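Long-range contacts in putative membrane protein COG4129 (Clostridium difficile, PDB 3KMI), which is of unknown function but probably belongs to a membrane exporter of aromatic acids, of which this all-helical piece is the C-terminal domain: residues A[23-28]-A[39-45]; A[111-115]-A[164-168]; A[48-52]-A[81-85]; A[29-33]-A[105-109]. All blocks are in the same frame, centred on the assembly; numbering follows the deposited sequence.

Contact 1. Residues A[23-28]-A[39-45]; sequences IVLIDI and NGYSRDL
D27 on helix 7-33 and D44 on helix 41-61 bring their carboxylates together where the two helices, joined by a short connection, run antiparallel as a helical hairpin, their local axes 9.2 Å apart at an angle of 165°. From CB outward, D27 first meets the loop that leads into the second helix: its CB lies 3.8 Å from N39 OD1. The CG, turned to the side of its own backbone N (chi1 -69°), carries OD2 over the first turn of helix 41-61, where it lies 3.4 Å from Y41 CA and 2.5 Å from D44 OD2. Two oxygens this close suggest that one acid holds a proton, and the carboxylate planes are nearly coplanar, 18° apart. OD1 takes a weak bond from a water that also accepts from G40 N (2.8 Å), the N-cap residue; N39 OD1 in turn receives a weak bond from Y41 N. Apolar groups lie beside the acids. I23 CG2 reaches D44 OD2 at 3.3 Å, while V24 CG1 comes obliquely to the Y41 ring, 3.6 Å from CE1, and I28 runs alongside that ring. The hairpin rests on helix 68-95, where L88 meets V24 and I28 and Y92 stacks on Y41; helix 103-117 packs against L25 and I26.

Contact 2. Residues A[111-115]-A[164-168]; sequences FIHKI and LKQFL
I115 of helix 103-117 reaches between L164, F167 and L168 of helix 148-176 in this buried, wholly apolar interface. The two short segments run nearly parallel, 12° apart, but their axes stay 12.4 Å from each other, a spacing bridged by long side chains and not by backbone. Packing is close round I112 and I115. I115 CD1 lies 3.9 Å from L168 CD2, and I115 CG2, anti to the backbone N, points to the F167 ring, 3.9 Å from CE2. One turn earlier I112 crosses L164 at about a right angle, and its CG1 comes within 3.8 Å of L164 CD1. The F111 side is looser. Its ring is met obliquely by two methyls, L164 CD1 at 4.2 Å from CD2 and L168 CD1 at 4.2 Å from CZ, while I115 CD1 of its own helix sits over one ring face, offset toward the rim. Beyond F111 comes helix 124-140, which supplies L132 to the ring and L128 to L168; on the other flank L25 of helix 7-33 touches I112 and I115. The charged ends are kept to the outside, with K114 in a salt bridge to E131 and K165 on the surface. No hydrogen bond joins the two segments, so the contact rests on methyl and ring packing, consistent with hydrophobic burial holding these two helices together inside the bundle.

Contact 3. Residues A[48-52]-A[81-85]; sequences LNSLI and IKSQR
An antiparallel helix pair of the all-helical bundle is joined here, with N49 of helix 41-61 bonded to R85 of helix 68-95; the local axes are 11.2 Å apart and 159° from parallel. R85 NH1 donates to N49 OD1 at 2.7 Å, with an N-H...O angle of 159°. The oxygen lies at the guanidinium edge, in its plane, but the donor stands above the carbonyl plane of the amide, 38° out of it. R85 gets there by bending twice: CG leaves anti to the backbone N, then bends at chi2 and chi3 curl the chain round N49 OD1, so that NH1 reaches it. Its aliphatic part is used as well, CG lying 3.9 Å from L48 CD2. I52 packs beside this bond, with CD1 3.7 Å from R85 NH1. Its CG1 lies 3.9 Å from I81 CG2, and its CG2 touches K82 CG. The K82 chain then leads away to a salt bridge with D79 of the second subunit, which places this part of helix 68-95 at the contact between subunits. Within the subunit, L17 of helix 7-33 touches I52, and Q84, on helix 68-95, bonds through NE2 to F167 O of helix 148-176.

Contact 4. Residues A[29-33]-A[105-109]; sequences ADIIV and AHILS
Segment 29-33 of helix 7-33 and the first turns of helix 103-117 run antiparallel, 160° apart, with local axes 8.9 Å from each other and A29 and S109 as the closest CA pair at 4.6 Å. This is a close antiparallel packing within the helical bundle, consistent with the small residues at the closest point: A29 and S109 lie where the backbones come nearest. With chi1 at 174° the S109 hydroxyl extends away from its own N, and OG donates to A29 O at 2.8 Å. The donor stands 44° out of the carbonyl plane, so the hydroxyl approaches from obliquely above it. A29 CB, on the same turn, lies 3.5 Å from S109 O. One turn on, I32 inserts between A105, L108 and S109: its CG2 comes within 3.5 Å of A105 O, and its CD1 reaches L108 CD2 at 3.9 Å, the two side chains crossing at about a right angle. L108 in turn leans on L161 and L164 of helix 148-176, and V95 of helix 68-95 also touches I32. Towards the surface V33 crosses H106 at about a right angle and meets its ring obliquely; V33 CG2 lies 4.0 Å from H106 ND1 and 3.4 Å from S109 OG.

Overall arrangement
From the N terminus, helix 7-33 meets helix 41-61 first: contact 1 closes the shortest loop, between neighbouring helices. Helix 41-61 continues into contact 3, which closes against helix 68-95 and lies nested inside the larger loop closed by contact 4, between residues 29-33 and helix 103-117. Contacts 1 and 4 cross along the chain, and both use helix 7-33. Contact 2 comes last, carrying helix 103-117 to helix 148-176, and it touches contact 4 through the hydrogen bond of H113 to D30. Contacts 3 and 4 lie on opposite sides of the chain's centre, about 22 Å apart between centres. Together the four contacts tie five helices into one bundle.

Contact 1. Residues A[23-28]-A[39-45]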
loop_
_atom_site.group_PDB
_atom_site.type_symbol
_atom_site.label_atom_id
_atom_site.label_comp_id
_atom_site.label_asym_id
_atom_site.label_seq_id
_atom_site.Cartn_x
_atom_site.Cartn_y
_atom_site.Cartn_z
ATOM N N ILE A 23 -7.238 15.930 -6.184
ATOM C CA ILE A 23 -8.195 16.607 -5.305
ATOM C C ILE A 23 -8.301 15.903 -3.935
ATOM O O ILE A 23 -8.267 16.555 -2.897
ATOM C CB ILE A 23 -9.598 16.717 -5.953
ATOM C CG1 ILE A 23 -9.573 17.815 -7.019
ATOM C CG2 ILE A 23 -10.622 17.093 -4.899
ATOM C CD1 ILE A 23 -10.829 17.865 -7.956
ATOM N N VAL A 24 -8.428 14.579 -3.951
ATOM C CA VAL A 24 -8.545 13.795 -2.728
ATOM C C VAL A 24 -7.205 13.893 -1.982
ATOM O O VAL A 24 -7.185 13.977 -0.774
ATOM C CB VAL A 24 -8.913 12.301 -3.009
ATOM C CG1 VAL A 24 -8.869 11.480 -1.695
ATOM C CG2 VAL A 24 -10.309 12.190 -3.660
ATOM N N LEU A 25 -6.091 13.812 -2.702
ATOM C CA LEU A 25 -4.781 13.928 -2.054
ATOM C C LEU A 25 -4.637 15.250 -1.277
ATOM O O LEU A 25 -4.163 15.286 -0.127
ATOM C CB LEU A 25 -3.659 13.748 -3.106
ATOM C CG LEU A 25 -2.251 13.707 -2.523
ATOM C CD1 LEU A 25 -1.967 12.353 -1.819
ATOM C CD2 LEU A 25 -1.152 13.942 -3.610
ATOM N N ILE A 26 -5.039 16.343 -1.909
ATOM C CA ILE A 26 -4.969 17.654 -1.265
ATOM C C ILE A 26 -5.922 17.714 -0.043
ATOM O O ILE A 26 -5.596 18.337 0.976
ATOM C CB ILE A 26 -5.299 18.765 -2.305
ATOM C CG1 ILE A 26 -4.159 18.857 -3.332
ATOM C CG2 ILE A 26 -5.578 20.093 -1.636
ATOM C CD1 ILE A 26 -4.586 19.410 -4.717
ATOM N N ASP A 27 -7.093 17.074 -0.156
ATOM C CA ASP A 27 -8.005 16.987 1.014
ATOM C C ASP A 27 -7.271 16.350 2.160
ATOM O O ASP A 27 -7.420 16.802 3.286
ATOM C CB ASP A 27 -9.232 16.105 0.753
ATOM C CG ASP A 27 -10.188 16.698 -0.228
ATOM O OD1 ASP A 27 -10.151 17.922 -0.421
ATOM O OD2 ASP A 27 -11.001 15.924 -0.799
ATOM N N ILE A 28 -6.514 15.280 1.875
ATOM C CA ILE A 28 -5.700 14.611 2.909
ATOM C C ILE A 28 -4.671 15.568 3.575
ATOM O O ILE A 28 -4.612 15.700 4.823
ATOM C CB ILE A 28 -5.055 13.303 2.380
ATOM C CG1 ILE A 28 -6.154 12.238 2.195
ATOM C CG2 ILE A 28 -3.982 12.792 3.345
ATOM C CD1 ILE A 28 -5.791 11.166 1.131
ATOM N N ASN A 39 -14.678 18.745 5.991
ATOM C CA ASN A 39 -13.863 18.698 4.808
ATOM C C ASN A 39 -14.508 17.878 3.672
ATOM O O ASN A 39 -15.539 17.226 3.873
ATOM C CB ASN A 39 -12.466 18.220 5.192
ATOM C CG ASN A 39 -12.173 16.820 4.717
ATOM O OD1 ASN A 39 -11.382 16.644 3.782
ATOM N ND2 ASN A 39 -12.805 15.812 5.337
ATOM N N GLY A 40 -13.913 17.950 2.482
ATOM C CA GLY A 40 -14.496 17.359 1.287
ATOM C C GLY A 40 -13.984 15.980 0.916
ATOM O O GLY A 40 -14.375 15.459 -0.123
ATOM N N TYR A 41 -13.156 15.377 1.765
ATOM C CA TYR A 41 -12.596 14.045 1.505
ATOM C C TYR A 41 -13.667 13.061 1.060
ATOM O O TYR A 41 -13.500 12.376 0.025
ATOM C CB TYR A 41 -11.865 13.459 2.724
ATOM C CG TYR A 41 -11.424 12.030 2.483
ATOM C CD1 TYR A 41 -10.196 11.739 1.830
ATOM C CD2 TYR A 41 -12.196 10.966 2.921
ATOM C CE1 TYR A 41 -9.793 10.433 1.597
ATOM C CE2 TYR A 41 -11.786 9.641 2.689
ATOM C CZ TYR A 41 -10.592 9.387 2.039
ATOM O OH TYR A 41 -10.226 8.067 1.844
ATOM N N SER A 42 -14.774 13.010 1.795
ATOM C CA SER A 42 -15.773 11.985 1.546
ATOM C C SER A 42 -16.443 12.165 0.203
ATOM O O SER A 42 -16.547 11.224 -0.603
ATOM C CB SER A 42 -16.837 11.994 2.638
ATOM O OG SER A 42 -16.333 11.293 3.755
ATOM N N ARG A 43 -16.929 13.382 -0.008
ATOM C CA ARG A 43 -17.548 13.759 -1.264
ATOM C C ARG A 43 -16.585 13.541 -2.412
ATOM O O ARG A 43 -16.962 12.995 -3.448
ATOM C CB ARG A 43 -18.002 15.233 -1.205
ATOM C CG ARG A 43 -18.581 15.784 -2.510
ATOM C CD ARG A 43 -19.756 14.937 -3.000
ATOM N NE ARG A 43 -20.874 14.914 -2.052
ATOM C CZ ARG A 43 -21.588 13.829 -1.742
ATOM N NH1 ARG A 43 -21.298 12.642 -2.285
ATOM N NH2 ARG A 43 -22.587 13.931 -0.874
ATOM N N ASP A 44 -15.330 13.923 -2.220
ATOM C CA ASP A 44 -14.365 13.868 -3.328
ATOM C C ASP A 44 -13.937 12.454 -3.683
ATOM O O ASP A 44 -13.709 12.132 -4.855
ATOM C CB ASP A 44 -13.144 14.716 -3.010
ATOM C CG ASP A 44 -13.461 16.231 -2.967
ATOM O OD1 ASP A 44 -14.464 16.668 -3.584
ATOM O OD2 ASP A 44 -12.681 16.981 -2.324
ATOM N N LEU A 45 -13.803 11.606 -2.664
ATOM C CA LEU A 45 -13.581 10.179 -2.864
ATOM C C LEU A 45 -14.738 9.468 -3.557
ATOM O O LEU A 45 -14.525 8.678 -4.471
ATOM C CB LEU A 45 -13.267 9.487 -1.529
ATOM C CG LEU A 45 -13.144 7.958 -1.601
ATOM C CD1 LEU A 45 -11.891 7.537 -2.445
ATOM C CD2 LEU A 45 -13.068 7.369 -0.186
HETATM O O HOH W 1 -11.867 19.679 1.787
#

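Contact 2. Residues A[111-115]-A[164-168]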
loop_
_atom_site.group_PDB
_atom_site.type_symbol
_atom_site.label_atom_id
_atom_site.label_comp_id
_atom_site.label_asym_id
_atom_site.label_seq_id
_atom_site.Cartn_x
_atom_site.Cartn_y
_atom_site.Cartn_z
ATOM N N PHE A 111 4.358 18.979 1.817
ATOM C CA PHE A 111 4.894 18.089 0.758
ATOM C C PHE A 111 3.754 17.434 -0.063
ATOM O O PHE A 111 3.831 17.347 -1.297
ATOM C CB PHE A 111 5.832 17.039 1.374
ATOM C CG PHE A 111 6.451 16.086 0.365
ATOM C CD1 PHE A 111 7.205 16.566 -0.708
ATOM C CD2 PHE A 111 6.316 14.710 0.526
ATOM C CE1 PHE A 111 7.790 15.664 -1.646
ATOM C CE2 PHE A 111 6.891 13.809 -0.388
ATOM C CZ PHE A 111 7.616 14.296 -1.486
ATOM N N ILE A 112 2.693 17.002 0.615
ATOM C CA ILE A 112 1.520 16.463 -0.048
ATOM C C ILE A 112 0.799 17.523 -0.916
ATOM O O ILE A 112 0.347 17.218 -2.014
ATOM C CB ILE A 112 0.513 15.806 0.967
ATOM C CG1 ILE A 112 1.192 14.609 1.653
ATOM C CG2 ILE A 112 -0.749 15.368 0.224
ATOM C CD1 ILE A 112 0.467 14.048 2.891
ATOM N N HIS A 113 0.671 18.743 -0.412
ATOM C CA HIS A 113 0.178 19.862 -1.251
ATOM C C HIS A 113 1.031 20.077 -2.486
ATOM O O HIS A 113 0.512 20.311 -3.581
ATOM C CB HIS A 113 0.118 21.187 -0.481
ATOM C CG HIS A 113 -1.110 21.345 0.364
ATOM N ND1 HIS A 113 -1.056 21.551 1.724
ATOM C CD2 HIS A 113 -2.428 21.355 0.041
ATOM C CE1 HIS A 113 -2.283 21.647 2.209
ATOM N NE2 HIS A 113 -3.135 21.523 1.210
ATOM N N LYS A 114 2.342 20.034 -2.301
ATOM C CA LYS A 114 3.266 20.230 -3.395
ATOM C C LYS A 114 2.992 19.158 -4.433
ATOM O O LYS A 114 2.871 19.438 -5.639
ATOM C CB LYS A 114 4.719 20.186 -2.907
ATOM C CG LYS A 114 5.762 20.325 -4.017
ATOM C CD LYS A 114 7.151 20.264 -3.425
ATOM C CE LYS A 114 8.258 20.563 -4.430
ATOM N NZ LYS A 114 9.564 20.561 -3.691
ATOM N N ILE A 115 2.888 17.928 -3.973
ATOM C CA ILE A 115 2.590 16.803 -4.874
ATOM C C ILE A 115 1.237 17.040 -5.595
ATOM O O ILE A 115 1.121 16.883 -6.820
ATOM C CB ILE A 115 2.578 15.433 -4.134
ATOM C CG1 ILE A 115 3.967 15.079 -3.542
ATOM C CG2 ILE A 115 2.050 14.330 -5.099
ATOM C CD1 ILE A 115 3.978 13.795 -2.621
ATOM N N LEU A 164 3.154 7.345 0.339
ATOM C CA LEU A 164 3.518 8.373 -0.615
ATOM C C LEU A 164 4.580 7.935 -1.614
ATOM O O LEU A 164 4.587 8.411 -2.742
ATOM C CB LEU A 164 3.953 9.666 0.098
ATOM C CG LEU A 164 2.826 10.480 0.735
ATOM C CD1 LEU A 164 3.518 11.666 1.482
ATOM C CD2 LEU A 164 1.850 11.051 -0.342
ATOM N N LYS A 165 5.487 7.053 -1.227
ATOM C CA LYS A 165 6.500 6.582 -2.169
ATOM C C LYS A 165 5.817 5.824 -3.299
ATOM O O LYS A 165 6.104 6.049 -4.468
ATOM C CB LYS A 165 7.543 5.687 -1.485
ATOM C CG LYS A 165 8.750 5.376 -2.352
ATOM C CD LYS A 165 9.763 4.530 -1.567
ATOM C CE LYS A 165 11.011 4.236 -2.365
ATOM N NZ LYS A 165 11.970 3.548 -1.485
ATOM N N GLN A 166 4.915 4.916 -2.943
ATOM C CA GLN A 166 4.189 4.171 -3.976
ATOM C C GLN A 166 3.289 5.080 -4.802
ATOM O O GLN A 166 3.209 4.901 -5.992
ATOM C CB GLN A 166 3.393 3.002 -3.421
ATOM C CG GLN A 166 2.974 2.066 -4.594
ATOM C CD GLN A 166 4.185 1.538 -5.434
ATOM O OE1 GLN A 166 5.176 1.020 -4.889
ATOM N NE2 GLN A 166 4.078 1.653 -6.759
ATOM N N PHE A 167 2.638 6.069 -4.174
ATOM C CA PHE A 167 1.890 7.087 -4.926
ATOM C C PHE A 167 2.729 7.779 -6.015
ATOM O O PHE A 167 2.282 7.950 -7.166
ATOM C CB PHE A 167 1.315 8.150 -3.970
ATOM C CG PHE A 167 0.390 9.119 -4.646
ATOM C CD1 PHE A 167 -0.980 8.874 -4.667
ATOM C CD2 PHE A 167 0.898 10.258 -5.303
ATOM C CE1 PHE A 167 -1.837 9.728 -5.277
ATOM C CE2 PHE A 167 0.058 11.121 -5.944
ATOM C CZ PHE A 167 -1.332 10.866 -5.929
ATOM N N LEU A 168 3.958 8.148 -5.678
ATOM C CA LEU A 168 4.814 8.853 -6.630
ATOM C C LEU A 168 5.313 7.917 -7.718
ATOM O O LEU A 168 5.442 8.332 -8.861
ATOM C CB LEU A 168 6.007 9.545 -5.936
ATOM C CG LEU A 168 5.658 10.758 -5.052
ATOM C CD1 LEU A 168 6.823 11.118 -4.091
ATOM C CD2 LEU A 168 5.234 12.009 -5.891
#

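Contact 3. Residues A[48-52]-A[81-85]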
loop_
_atom_site.group_PDB
_atom_site.type_symbol
_atom_site.label_atom_id
_atom_site.label_comp_id
_atom_site.label_asym_id
_atom_site.label_seq_id
_atom_site.Cartn_x
_atom_site.Cartn_y
_atom_site.Cartn_z
ATOM N N LEU A 48 -14.599 10.416 -7.259
ATOM C CA LEU A 48 -13.525 9.653 -7.894
ATOM C C LEU A 48 -13.915 8.192 -8.064
ATOM O O LEU A 48 -13.703 7.633 -9.141
ATOM C CB LEU A 48 -12.234 9.768 -7.104
ATOM C CG LEU A 48 -11.130 8.734 -7.409
ATOM C CD1 LEU A 48 -10.520 9.081 -8.744
ATOM C CD2 LEU A 48 -10.055 8.775 -6.327
ATOM N N ASN A 49 -14.473 7.563 -7.024
ATOM C CA ASN A 49 -14.925 6.182 -7.165
ATOM C C ASN A 49 -15.990 6.073 -8.267
ATOM O O ASN A 49 -15.977 5.105 -9.043
ATOM C CB ASN A 49 -15.493 5.629 -5.840
ATOM C CG ASN A 49 -14.396 5.174 -4.875
ATOM O OD1 ASN A 49 -13.268 4.876 -5.288
ATOM N ND2 ASN A 49 -14.736 5.084 -3.599
ATOM N N SER A 50 -16.917 7.044 -8.323
ATOM C CA SER A 50 -18.005 6.972 -9.328
ATOM C C SER A 50 -17.436 7.122 -10.765
ATOM O O SER A 50 -17.909 6.462 -11.709
ATOM C CB SER A 50 -19.092 8.005 -9.058
ATOM O OG SER A 50 -19.656 7.805 -7.787
ATOM N N LEU A 51 -16.434 7.979 -10.927
ATOM C CA LEU A 51 -15.727 8.109 -12.231
ATOM C C LEU A 51 -14.880 6.908 -12.627
ATOM O O LEU A 51 -14.738 6.571 -13.844
ATOM C CB LEU A 51 -14.826 9.367 -12.259
ATOM C CG LEU A 51 -14.292 9.712 -13.674
ATOM C CD1 LEU A 51 -15.364 9.822 -14.720
ATOM C CD2 LEU A 51 -13.451 11.004 -13.696
ATOM N N ILE A 52 -14.266 6.271 -11.634
ATOM C CA ILE A 52 -13.527 5.046 -11.901
ATOM C C ILE A 52 -14.515 4.003 -12.394
ATOM O O ILE A 52 -14.248 3.297 -13.386
ATOM C CB ILE A 52 -12.821 4.507 -10.602
ATOM C CG1 ILE A 52 -11.557 5.332 -10.321
ATOM C CG2 ILE A 52 -12.537 2.981 -10.754
ATOM C CD1 ILE A 52 -10.968 5.191 -8.845
ATOM N N ILE A 81 -4.851 4.029 -11.547
ATOM C CA ILE A 81 -5.781 4.920 -10.826
ATOM C C ILE A 81 -6.426 4.208 -9.619
ATOM O O ILE A 81 -6.567 4.783 -8.532
ATOM C CB ILE A 81 -6.836 5.502 -11.783
ATOM C CG1 ILE A 81 -6.145 6.299 -12.907
ATOM C CG2 ILE A 81 -7.893 6.351 -11.038
ATOM C CD1 ILE A 81 -5.468 7.612 -12.436
ATOM N N LYS A 82 -6.837 2.968 -9.814
ATOM C CA LYS A 82 -7.397 2.191 -8.701
ATOM C C LYS A 82 -6.378 2.015 -7.562
ATOM O O LYS A 82 -6.739 2.154 -6.377
ATOM C CB LYS A 82 -7.852 0.840 -9.218
ATOM C CG LYS A 82 -9.224 0.899 -9.872
ATOM C CD LYS A 82 -9.452 -0.397 -10.692
ATOM C CE LYS A 82 -9.497 -1.574 -9.777
ATOM N NZ LYS A 82 -9.452 -2.857 -10.506
ATOM N N SER A 83 -5.128 1.729 -7.925
ATOM C CA SER A 83 -4.000 1.676 -6.971
ATOM C C SER A 83 -3.777 3.004 -6.209
ATOM O O SER A 83 -3.483 3.009 -5.001
ATOM C CB SER A 83 -2.729 1.333 -7.719
ATOM O OG SER A 83 -2.658 -0.043 -7.973
ATOM N N GLN A 84 -3.899 4.120 -6.923
ATOM C CA GLN A 84 -3.795 5.465 -6.295
ATOM C C GLN A 84 -4.958 5.673 -5.342
ATOM O O GLN A 84 -4.758 6.214 -4.278
ATOM C CB GLN A 84 -3.807 6.609 -7.322
ATOM C CG GLN A 84 -2.625 6.561 -8.336
ATOM C CD GLN A 84 -1.279 6.817 -7.638
ATOM O OE1 GLN A 84 -0.875 6.066 -6.741
ATOM N NE2 GLN A 84 -0.586 7.872 -8.049
ATOM N N ARG A 85 -6.174 5.305 -5.773
ATOM C CA ARG A 85 -7.378 5.433 -4.932
ATOM C C ARG A 85 -7.189 4.636 -3.614
ATOM O O ARG A 85 -7.506 5.143 -2.528
ATOM C CB ARG A 85 -8.641 4.963 -5.708
ATOM C CG ARG A 85 -9.982 5.157 -4.938
ATOM C CD ARG A 85 -10.323 3.958 -3.990
ATOM N NE ARG A 85 -10.009 2.682 -4.650
ATOM C CZ ARG A 85 -10.687 2.158 -5.661
ATOM N NH1 ARG A 85 -11.793 2.743 -6.144
ATOM N NH2 ARG A 85 -10.269 1.011 -6.175
#

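Contact 4. Residues A[29-33]-A[105-109]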
loop_
_atom_site.group_PDB
_atom_site.type_symbol
_atom_site.label_atom_id
_atom_site.label_comp_id
_atom_site.label_asym_id
_atom_site.label_seq_id
_atom_site.Cartn_x
_atom_site.Cartn_y
_atom_site.Cartn_z
ATOM N N ALA A 29 -3.904 16.267 2.762
ATOM C CA ALA A 29 -2.943 17.266 3.290
ATOM C C ALA A 29 -3.658 18.271 4.234
ATOM O O ALA A 29 -3.092 18.670 5.252
ATOM C CB ALA A 29 -2.256 18.012 2.162
ATOM N N ASP A 30 -4.871 18.700 3.874
ATOM C CA ASP A 30 -5.632 19.681 4.687
ATOM C C ASP A 30 -6.098 19.093 6.011
ATOM O O ASP A 30 -6.257 19.807 7.013
ATOM C CB ASP A 30 -6.879 20.163 3.928
ATOM C CG ASP A 30 -6.545 21.019 2.710
ATOM O OD1 ASP A 30 -5.457 21.620 2.687
ATOM O OD2 ASP A 30 -7.375 21.084 1.766
ATOM N N ILE A 31 -6.387 17.795 6.009
ATOM C CA ILE A 31 -6.837 17.117 7.223
ATOM C C ILE A 31 -5.707 17.059 8.269
ATOM O O ILE A 31 -5.944 17.268 9.476
ATOM C CB ILE A 31 -7.421 15.727 6.928
ATOM C CG1 ILE A 31 -8.821 15.891 6.295
ATOM C CG2 ILE A 31 -7.499 14.922 8.247
ATOM C CD1 ILE A 31 -9.323 14.715 5.487
ATOM N N ILE A 32 -4.471 16.838 7.806
ATOM C CA ILE A 32 -3.317 16.842 8.727
ATOM C C ILE A 32 -3.276 18.127 9.562
ATOM O O ILE A 32 -3.050 18.074 10.782
ATOM C CB ILE A 32 -1.968 16.612 7.983
ATOM C CG1 ILE A 32 -1.997 15.261 7.296
ATOM C CG2 ILE A 32 -0.741 16.776 8.920
ATOM C CD1 ILE A 32 -0.930 15.064 6.211
ATOM N N VAL A 33 -3.520 19.264 8.905
ATOM C CA VAL A 33 -3.412 20.586 9.540
ATOM C C VAL A 33 -4.694 20.991 10.262
ATOM O O VAL A 33 -4.625 21.630 11.291
ATOM C CB VAL A 33 -3.030 21.704 8.534
ATOM C CG1 VAL A 33 -3.000 23.062 9.222
ATOM C CG2 VAL A 33 -1.693 21.434 7.941
ATOM N N ALA A 105 4.688 17.033 10.862
ATOM C CA ALA A 105 3.364 16.852 10.244
ATOM C C ALA A 105 3.025 18.015 9.322
ATOM O O ALA A 105 2.547 17.811 8.216
ATOM C CB ALA A 105 2.262 16.673 11.345
ATOM N N HIS A 106 3.274 19.246 9.772
ATOM C CA HIS A 106 3.126 20.426 8.916
ATOM C C HIS A 106 4.014 20.307 7.657
ATOM O O HIS A 106 3.591 20.677 6.585
ATOM C CB HIS A 106 3.477 21.691 9.703
ATOM C CG HIS A 106 2.420 22.122 10.675
ATOM N ND1 HIS A 106 1.244 22.724 10.273
ATOM C CD2 HIS A 106 2.389 22.102 12.029
ATOM C CE1 HIS A 106 0.522 23.033 11.335
ATOM N NE2 HIS A 106 1.193 22.665 12.414
ATOM N N ILE A 107 5.221 19.767 7.792
ATOM C CA ILE A 107 6.132 19.605 6.648
ATOM C C ILE A 107 5.589 18.522 5.677
ATOM O O ILE A 107 5.637 18.695 4.455
ATOM C CB ILE A 107 7.574 19.312 7.125
ATOM C CG1 ILE A 107 8.210 20.601 7.670
ATOM C CG2 ILE A 107 8.472 18.724 5.984
ATOM C CD1 ILE A 107 9.384 20.342 8.582
ATOM N N LEU A 108 5.074 17.430 6.244
ATOM C CA LEU A 108 4.426 16.383 5.474
ATOM C C LEU A 108 3.235 16.950 4.697
ATOM O O LEU A 108 3.050 16.688 3.492
ATOM C CB LEU A 108 3.942 15.245 6.396
ATOM C CG LEU A 108 3.166 14.193 5.598
ATOM C CD1 LEU A 108 4.126 13.544 4.586
ATOM C CD2 LEU A 108 2.502 13.169 6.499
ATOM N N SER A 109 2.401 17.699 5.392
ATOM C CA SER A 109 1.266 18.305 4.743
ATOM C C SER A 109 1.676 19.234 3.575
ATOM O O SER A 109 1.084 19.169 2.491
ATOM C CB SER A 109 0.469 19.093 5.763
ATOM O OG SER A 109 -0.564 19.797 5.123
#